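Local coordinates for AxyAgu115A (Amphibacillus xylanus NBRC 15112, PDB 6NPS), which probably removes glucuronic acid side groups from arabinoglucuronoxylan, as a glycoside hydrolase family 115 alpha-glucuronidase, at residues D177-A181 with F182-S186; D484-K487 with Q488-Q492; F692-P695 with D696-Q699. The protein carries 3 engineered substitutions. One frame throughout, in Å; residues are numbered along the deposited sequence.

Contact 1: residues D177-A181 with F182-S186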
loop_
_atom_site.group_PDB
_atom_site.type_symbol
_atom_site.label_atom_id
_atom_site.label_comp_id
_atom_site.label_asym_id
_atom_site.label_seq_id
_atom_site.Cartn_x
_atom_site.Cartn_y
_atom_site.Cartn_z
ATOM N N ASP A 177 0.900 12.307 33.056
ATOM C CA ASP A 177 1.384 11.334 32.083
ATOM C C ASP A 177 2.767 10.825 32.491
ATOM O O ASP A 177 3.694 10.740 31.681
ATOM C CB ASP A 177 1.399 11.955 30.678
ATOM C CG ASP A 177 0.212 12.895 30.428
ATOM O OD1 ASP A 177 -0.943 12.425 30.517
ATOM O OD2 ASP A 177 0.416 14.096 30.143
ATOM N N GLU A 178 2.915 10.532 33.786
ATOM C CA GLU A 178 4.246 10.483 34.374
ATOM C C GLU A 178 4.874 9.095 34.334
ATOM O O GLU A 178 5.998 8.927 34.816
ATOM C CB GLU A 178 4.222 11.050 35.809
ATOM C CG GLU A 178 3.488 10.193 36.867
ATOM C CD GLU A 178 2.057 10.670 37.086
ATOM O OE1 GLU A 178 1.516 11.400 36.209
ATOM O OE2 GLU A 178 1.461 10.303 38.103
ATOM N N TRP A 179 4.201 8.107 33.731
ATOM C CA TRP A 179 4.816 6.811 33.555
ATOM C C TRP A 179 4.978 6.541 32.068
ATOM O O TRP A 179 4.084 6.879 31.287
ATOM C CB TRP A 179 3.984 5.688 34.200
ATOM C CG TRP A 179 4.129 5.659 35.710
ATOM C CD1 TRP A 179 3.275 6.217 36.625
ATOM C CD2 TRP A 179 5.208 5.075 36.472
ATOM N NE1 TRP A 179 3.750 6.011 37.907
ATOM C CE2 TRP A 179 4.933 5.318 37.843
ATOM C CE3 TRP A 179 6.375 4.374 36.133
ATOM C CZ2 TRP A 179 5.781 4.880 38.869
ATOM C CZ3 TRP A 179 7.216 3.944 37.154
ATOM C CH2 TRP A 179 6.911 4.197 38.505
ATOM N N PRO A 180 6.103 5.935 31.639
ATOM C CA PRO A 180 7.164 5.384 32.496
ATOM C C PRO A 180 8.273 6.383 32.897
ATOM O O PRO A 180 9.038 6.110 33.828
ATOM C CB PRO A 180 7.745 4.271 31.620
ATOM C CG PRO A 180 7.633 4.846 30.218
ATOM C CD PRO A 180 6.385 5.705 30.204
ATOM N N ALA A 181 8.358 7.517 32.204
ATOM C CA ALA A 181 9.474 8.441 32.384
ATOM C C ALA A 181 9.654 8.932 33.829
ATOM O O ALA A 181 10.596 8.511 34.513
ATOM C CB ALA A 181 9.309 9.639 31.445
ATOM N N PHE A 182 8.773 9.834 34.286
ATOM C CA PHE A 182 8.925 10.463 35.602
ATOM C C PHE A 182 9.015 9.425 36.712
ATOM O O PHE A 182 9.782 9.593 37.664
ATOM C CB PHE A 182 7.752 11.410 35.861
ATOM C CG PHE A 182 8.031 12.508 36.837
ATOM C CD1 PHE A 182 7.750 12.354 38.184
ATOM C CD2 PHE A 182 8.502 13.722 36.404
ATOM C CE1 PHE A 182 7.980 13.382 39.079
ATOM C CE2 PHE A 182 8.727 14.740 37.283
ATOM C CZ PHE A 182 8.462 14.571 38.632
ATOM N N GLY A 183 8.232 8.350 36.612
ATOM C CA GLY A 183 8.248 7.343 37.663
ATOM C C GLY A 183 9.629 6.746 37.856
ATOM O O GLY A 183 10.181 6.758 38.959
ATOM N N ASN A 184 10.229 6.263 36.765
ATOM C CA ASN A 184 11.590 5.731 36.820
ATOM C C ASN A 184 12.601 6.792 37.240
ATOM O O ASN A 184 13.580 6.490 37.931
ATOM C CB ASN A 184 11.978 5.175 35.457
ATOM C CG ASN A 184 11.366 3.828 35.200
ATOM O OD1 ASN A 184 11.975 2.808 35.493
ATOM N ND2 ASN A 184 10.157 3.814 34.648
ATOM N N TRP A 185 12.408 8.027 36.794
ATOM C CA TRP A 185 13.329 9.103 37.151
ATOM C C TRP A 185 13.281 9.370 38.651
ATOM O O TRP A 185 14.315 9.412 39.324
ATOM C CB TRP A 185 12.970 10.373 36.371
ATOM C CG TRP A 185 13.751 11.593 36.753
ATOM C CD1 TRP A 185 15.025 11.886 36.394
ATOM C CD2 TRP A 185 13.312 12.664 37.597
ATOM N NE1 TRP A 185 15.416 13.100 36.940
ATOM C CE2 TRP A 185 14.377 13.602 37.674
ATOM C CE3 TRP A 185 12.116 12.946 38.266
ATOM C CZ2 TRP A 185 14.283 14.800 38.408
ATOM C CZ3 TRP A 185 12.025 14.140 39.014
ATOM C CH2 TRP A 185 13.103 15.048 39.070
ATOM N N SER A 186 12.075 9.555 39.180
ATOM C CA SER A 186 11.882 9.760 40.617
ATOM C C SER A 186 12.449 8.594 41.435
ATOM O O SER A 186 13.163 8.805 42.423
ATOM C CB SER A 186 10.396 9.948 40.899
ATOM O OG SER A 186 9.851 8.647 41.037
#
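The indole of Trp179 lies over Gly183, whose CA sits 10° off the normal of the six-membered ring and 3.5 Å from its centroid, a CH-pi contact over one face. With CG anti to the carbonyl carbon (chi1 -76°), the ring folds over the first turn of the helix, and the lack of a side chain at Gly183 lets it come this close. Separately, CB of Glu178 meets CB of Phe182 at 3.5 Å, and one face of the Phe182 ring takes CE3 of Trp185 over its centre.

Hydrogen bonds bind the loop to the helix start. Pro180, which follows a cis peptide bond, offers an O gripped twice by Asn184: backbone N at 3.2 Å and side-chain ND2 at 2.7 Å, the latter nearly straight at 171°. The two donors come from opposite faces of the carbonyl plane. The acceptor lies in the Asn184 amide plane, which should hold that amide in its rotation. Glu178 O receives Gly183 N at 2.9 Å.

The side chain of Trp179 lies about 3 Å from a bound glycerol, which may mark a pocket at the end of the TIM barrel where active sites lie. Residues 177-181 belong to the beta-alpha loop from barrel strand 170-174 to helix 181-190, where Phe182 and Trp185 pack on Met197 of helix 195-207.

Contact 2: residues D484-K487 with Q488-Q492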
loop_
_atom_site.group_PDB
_atom_site.type_symbol
_atom_site.label_atom_id
_atom_site.label_comp_id
_atom_site.label_asym_id
_atom_site.label_seq_id
_atom_site.Cartn_x
_atom_site.Cartn_y
_atom_site.Cartn_z
ATOM N N ASP A 484 11.993 37.474 20.395
ATOM C CA ASP A 484 12.718 38.188 21.448
ATOM C C ASP A 484 12.701 37.427 22.774
ATOM O O ASP A 484 13.717 37.385 23.483
ATOM C CB ASP A 484 12.137 39.586 21.637
ATOM C CG ASP A 484 12.526 40.530 20.507
ATOM O OD1 ASP A 484 13.402 40.168 19.681
ATOM O OD2 ASP A 484 11.946 41.632 20.437
ATOM N N TYR A 485 11.559 36.829 23.141
ATOM C CA TYR A 485 11.534 36.029 24.370
ATOM C C TYR A 485 12.549 34.896 24.279
ATOM O O TYR A 485 13.331 34.661 25.211
ATOM C CB TYR A 485 10.147 35.421 24.641
ATOM C CG TYR A 485 10.177 34.669 25.974
ATOM C CD1 TYR A 485 9.909 35.330 27.150
ATOM C CD2 TYR A 485 10.539 33.303 26.041
ATOM C CE1 TYR A 485 9.968 34.667 28.403
ATOM C CE2 TYR A 485 10.611 32.639 27.250
ATOM C CZ TYR A 485 10.321 33.322 28.427
ATOM O OH TYR A 485 10.385 32.669 29.625
ATOM N N THR A 486 12.558 34.192 23.140
ATOM C CA THR A 486 13.462 33.057 22.982
ATOM C C THR A 486 14.896 33.513 23.132
ATOM O O THR A 486 15.684 32.900 23.866
ATOM C CB THR A 486 13.215 32.389 21.623
ATOM O OG1 THR A 486 11.827 32.067 21.536
ATOM C CG2 THR A 486 14.019 31.085 21.429
ATOM N N LYS A 487 15.242 34.639 22.493
ATOM C CA LYS A 487 16.618 35.100 22.564
ATOM C C LYS A 487 16.981 35.494 23.977
ATOM O O LYS A 487 18.105 35.254 24.420
ATOM C CB LYS A 487 16.837 36.273 21.606
ATOM C CG LYS A 487 16.653 35.839 20.152
ATOM C CD LYS A 487 16.928 37.036 19.219
ATOM C CE LYS A 487 17.295 36.542 17.820
ATOM N NZ LYS A 487 16.214 36.709 16.819
ATOM N N GLN A 488 16.059 36.144 24.690
ATOM C CA GLN A 488 16.324 36.448 26.093
ATOM C C GLN A 488 16.455 35.176 26.925
ATOM O O GLN A 488 17.251 35.125 27.891
ATOM C CB GLN A 488 15.212 37.349 26.662
ATOM C CG GLN A 488 15.397 38.781 26.153
ATOM C CD GLN A 488 14.298 39.751 26.567
ATOM O OE1 GLN A 488 13.853 39.767 27.718
ATOM N NE2 GLN A 488 13.872 40.586 25.621
ATOM N N TRP A 489 15.675 34.153 26.595
ATOM C CA TRP A 489 15.785 32.906 27.335
ATOM C C TRP A 489 17.136 32.237 27.061
ATOM O O TRP A 489 17.752 31.689 27.978
ATOM C CB TRP A 489 14.620 31.995 26.951
ATOM C CG TRP A 489 14.491 30.722 27.720
ATOM C CD1 TRP A 489 13.755 30.518 28.888
ATOM C CD2 TRP A 489 15.028 29.441 27.349
ATOM N NE1 TRP A 489 13.842 29.191 29.259
ATOM C CE2 TRP A 489 14.612 28.512 28.339
ATOM C CE3 TRP A 489 15.827 28.989 26.270
ATOM C CZ2 TRP A 489 14.976 27.157 28.292
ATOM C CZ3 TRP A 489 16.206 27.661 26.234
ATOM C CH2 TRP A 489 15.775 26.750 27.236
ATOM N N ILE A 490 17.610 32.285 25.809
ATOM C CA ILE A 490 18.938 31.745 25.480
ATOM C C ILE A 490 20.034 32.480 26.251
ATOM O O ILE A 490 20.957 31.864 26.793
ATOM C CB ILE A 490 19.163 31.816 23.960
ATOM C CG1 ILE A 490 18.256 30.807 23.289
ATOM C CG2 ILE A 490 20.665 31.582 23.593
ATOM C CD1 ILE A 490 18.012 31.114 21.806
ATOM N N GLU A 491 19.940 33.810 26.333
ATOM C CA GLU A 491 20.926 34.581 27.088
ATOM C C GLU A 491 20.946 34.166 28.555
ATOM O O GLU A 491 22.016 34.083 29.179
ATOM C CB GLU A 491 20.610 36.070 26.972
ATOM C CG GLU A 491 21.729 36.968 27.452
ATOM C CD GLU A 491 22.913 36.918 26.515
ATOM O OE1 GLU A 491 24.070 37.046 26.982
ATOM O OE2 GLU A 491 22.674 36.734 25.304
ATOM N N GLN A 492 19.761 33.918 29.119
ATOM C CA GLN A 492 19.630 33.526 30.523
ATOM C C GLN A 492 20.289 32.175 30.796
ATOM O O GLN A 492 20.916 31.986 31.841
ATOM C CB GLN A 492 18.146 33.503 30.879
ATOM C CG GLN A 492 17.767 33.190 32.303
ATOM C CD GLN A 492 16.241 33.310 32.483
ATOM O OE1 GLN A 492 15.470 32.492 31.956
ATOM N NE2 GLN A 492 15.808 34.354 33.181
#
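The side chains of Tyr485 and Trp489, one helical turn apart, cross at a slant without stacking their rings. Both have CG anti to the backbone N (chi1 -177° and -174°), which sends the two aromatic groups off the helix in a similar direction. Tyr485 CE2 lies 4.1 Å from Trp489 CB, while the phenol oxygen, Tyr485 OH, comes 4.1 Å from Trp489 CD1. That hydroxyl is held by Asp466, and the phenol ring meets Trp474 and Phe463 edge-to-face.

Next round the helix, the methyl groups Thr486 CG2 and Ile490 CD1 approach at 4.0 Å. These are i to i+4 pairs on the amphipathic helix 482-494, whose apolar side packs against helices 458-469, 500-519 and, through Leu428, 428-440: Trp489 touches Leu459 of the first, while Trp489 and Ile490 both reach Leu510 of the second. The backbone bonds are those of an alpha-helix, as in Ile490 N to Thr486 O at 2.8 Å.

The exposed Gln488 side chain runs back, extended, along the preceding turn, its CG 3.4 Å from Asp484 O. Toward helix 500-519, Lys487 makes a cation-pi contact with Phe507, and Glu491 forms a salt bridge with Lys503.

Contact 3: residues F692-P695 with D696-Q699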
loop_
_atom_site.group_PDB
_atom_site.type_symbol
_atom_site.label_atom_id
_atom_site.label_comp_id
_atom_site.label_asym_id
_atom_site.label_seq_id
_atom_site.Cartn_x
_atom_site.Cartn_y
_atom_site.Cartn_z
ATOM N N PHE A 692 9.041 27.137 -15.613
ATOM C CA PHE A 692 9.275 28.447 -16.237
ATOM C C PHE A 692 7.980 29.152 -16.591
ATOM O O PHE A 692 8.029 30.240 -17.162
ATOM C CB PHE A 692 10.160 28.305 -17.493
ATOM C CG PHE A 692 11.495 27.674 -17.196
ATOM C CD1 PHE A 692 12.530 28.427 -16.658
ATOM C CD2 PHE A 692 11.698 26.308 -17.399
ATOM C CE1 PHE A 692 13.771 27.832 -16.357
ATOM C CE2 PHE A 692 12.911 25.712 -17.086
ATOM C CZ PHE A 692 13.947 26.470 -16.568
ATOM N N LEU A 693 6.828 28.570 -16.232
ATOM C CA LEU A 693 5.564 29.285 -16.336
ATOM C C LEU A 693 5.476 30.451 -15.353
ATOM O O LEU A 693 4.581 31.289 -15.491
ATOM C CB LEU A 693 4.406 28.297 -16.126
ATOM C CG LEU A 693 4.151 27.326 -17.293
ATOM C CD1 LEU A 693 2.992 26.409 -17.014
ATOM C CD2 LEU A 693 3.915 28.062 -18.647
ATOM N N GLU A 694 6.404 30.555 -14.381
ATOM C CA GLU A 694 6.498 31.812 -13.626
ATOM C C GLU A 694 7.648 32.659 -14.152
ATOM O O GLU A 694 8.784 32.171 -14.212
ATOM C CB GLU A 694 6.691 31.511 -12.141
ATOM C CG GLU A 694 5.591 30.559 -11.684
ATOM C CD GLU A 694 5.537 30.234 -10.177
ATOM O OE1 GLU A 694 6.587 29.990 -9.535
ATOM O OE2 GLU A 694 4.408 30.169 -9.652
ATOM N N PRO A 695 7.386 33.923 -14.503
ATOM C CA PRO A 695 8.391 34.741 -15.207
ATOM C C PRO A 695 9.693 34.952 -14.456
ATOM O O PRO A 695 10.716 35.213 -15.098
ATOM C CB PRO A 695 7.683 36.091 -15.404
ATOM C CG PRO A 695 6.295 35.908 -14.979
ATOM C CD PRO A 695 6.200 34.702 -14.117
ATOM N N ASP A 696 9.710 34.877 -13.136
ATOM C CA ASP A 696 10.943 35.123 -12.414
ATOM C C ASP A 696 11.698 33.852 -12.059
ATOM O O ASP A 696 12.664 33.921 -11.294
ATOM C CB ASP A 696 10.664 35.930 -11.138
ATOM C CG ASP A 696 9.719 35.226 -10.176
ATOM O OD1 ASP A 696 9.109 34.189 -10.531
ATOM O OD2 ASP A 696 9.571 35.743 -9.047
ATOM N N VAL A 697 11.302 32.692 -12.582
ATOM C CA VAL A 697 12.012 31.456 -12.290
ATOM C C VAL A 697 13.042 31.182 -13.389
ATOM O O VAL A 697 12.749 31.271 -14.592
ATOM C CB VAL A 697 11.033 30.293 -12.101
ATOM C CG1 VAL A 697 11.784 28.984 -11.932
ATOM C CG2 VAL A 697 10.179 30.576 -10.848
ATOM N N ASN A 698 14.275 30.883 -12.980
ATOM C CA ASN A 698 15.328 30.657 -13.956
ATOM C C ASN A 698 16.065 29.342 -13.721
ATOM O O ASN A 698 17.172 29.161 -14.239
ATOM C CB ASN A 698 16.302 31.834 -13.955
ATOM C CG ASN A 698 15.632 33.115 -14.372
ATOM O OD1 ASN A 698 15.262 33.280 -15.533
ATOM N ND2 ASN A 698 15.453 34.020 -13.429
ATOM N N GLN A 699 15.476 28.415 -12.969
ATOM C CA GLN A 699 16.104 27.114 -12.790
ATOM C C GLN A 699 15.032 26.047 -12.648
ATOM O O GLN A 699 13.982 26.285 -12.050
ATOM C CB GLN A 699 17.033 27.082 -11.567
ATOM C CG GLN A 699 16.324 27.190 -10.235
ATOM C CD GLN A 699 17.281 27.536 -9.101
ATOM O OE1 GLN A 699 18.487 27.675 -9.314
ATOM N NE2 GLN A 699 16.742 27.695 -7.896
HETATM O O HOH W 1 13.680 35.820 -14.646
#
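Glu694 to Val697 form a type I beta turn, closed by Val697 N to Glu694 O at 3.0 Å; the N-H points almost straight at the oxygen (166°) but meets it from well above the carbonyl plane. With CG1 of Val697 anti to N (chi1 174°), its other methyl, CG2, is turned onto the stem of the Glu694 side chain, 3.8 Å from Glu694 CB. The glutamate chain runs extended beyond CG, and its OE1 forms a salt bridge with Arg968, the C-terminal residue, which makes a second one with Asp696 OD2. This shared guanidinium probably offsets the mutual repulsion of two carboxylates whose oxygens, Glu694 OE1 and Asp696 OD1, lie 5.0 Å apart.

The Phe692 ring presents its edge to the outgoing chain, with CD1 3.5 Å from Val697 O. Arg748 NH2 donates to both Phe692 O, ahead of the turn, and Val697 O, at its close. A water donates to Pro695 O at 3.1 Å and accepts from Asn698 ND2 at 2.8 Å, bridging the turn to the residue just beyond it.

The loop carries the chain from strand 686-688 of one five-stranded sheet to strand 700-706 of another, and Phe692 is buried against strands of both, 766-775 and 739-746, consistent with a beta-sandwich.

Overall arrangement
The three contacts follow one another along the chain without interleaving. Contacts 1 and 2 both fall in the glycosyl hydrolase family 115 region of the TIM-barrel clan, with centres 29 Å apart and nearest atoms about 16 Å apart. Contact 1 leads out of barrel strand 170-174, whereas contact 2 lies on helix 482-494, after the last barrel strand, 446-450. Contact 3, beyond helices 500-519, 537-558, 564-596 and 601-629, lies between strands 686-688 and 700-706 of two different sheets; its centre is 54 Å from that of contact 1 and 40 Å from that of contact 2. Contacts 1 and 2 thus belong to the probable catalytic barrel region, contact 3 to a separate beta region tied to the chain's end by Arg968.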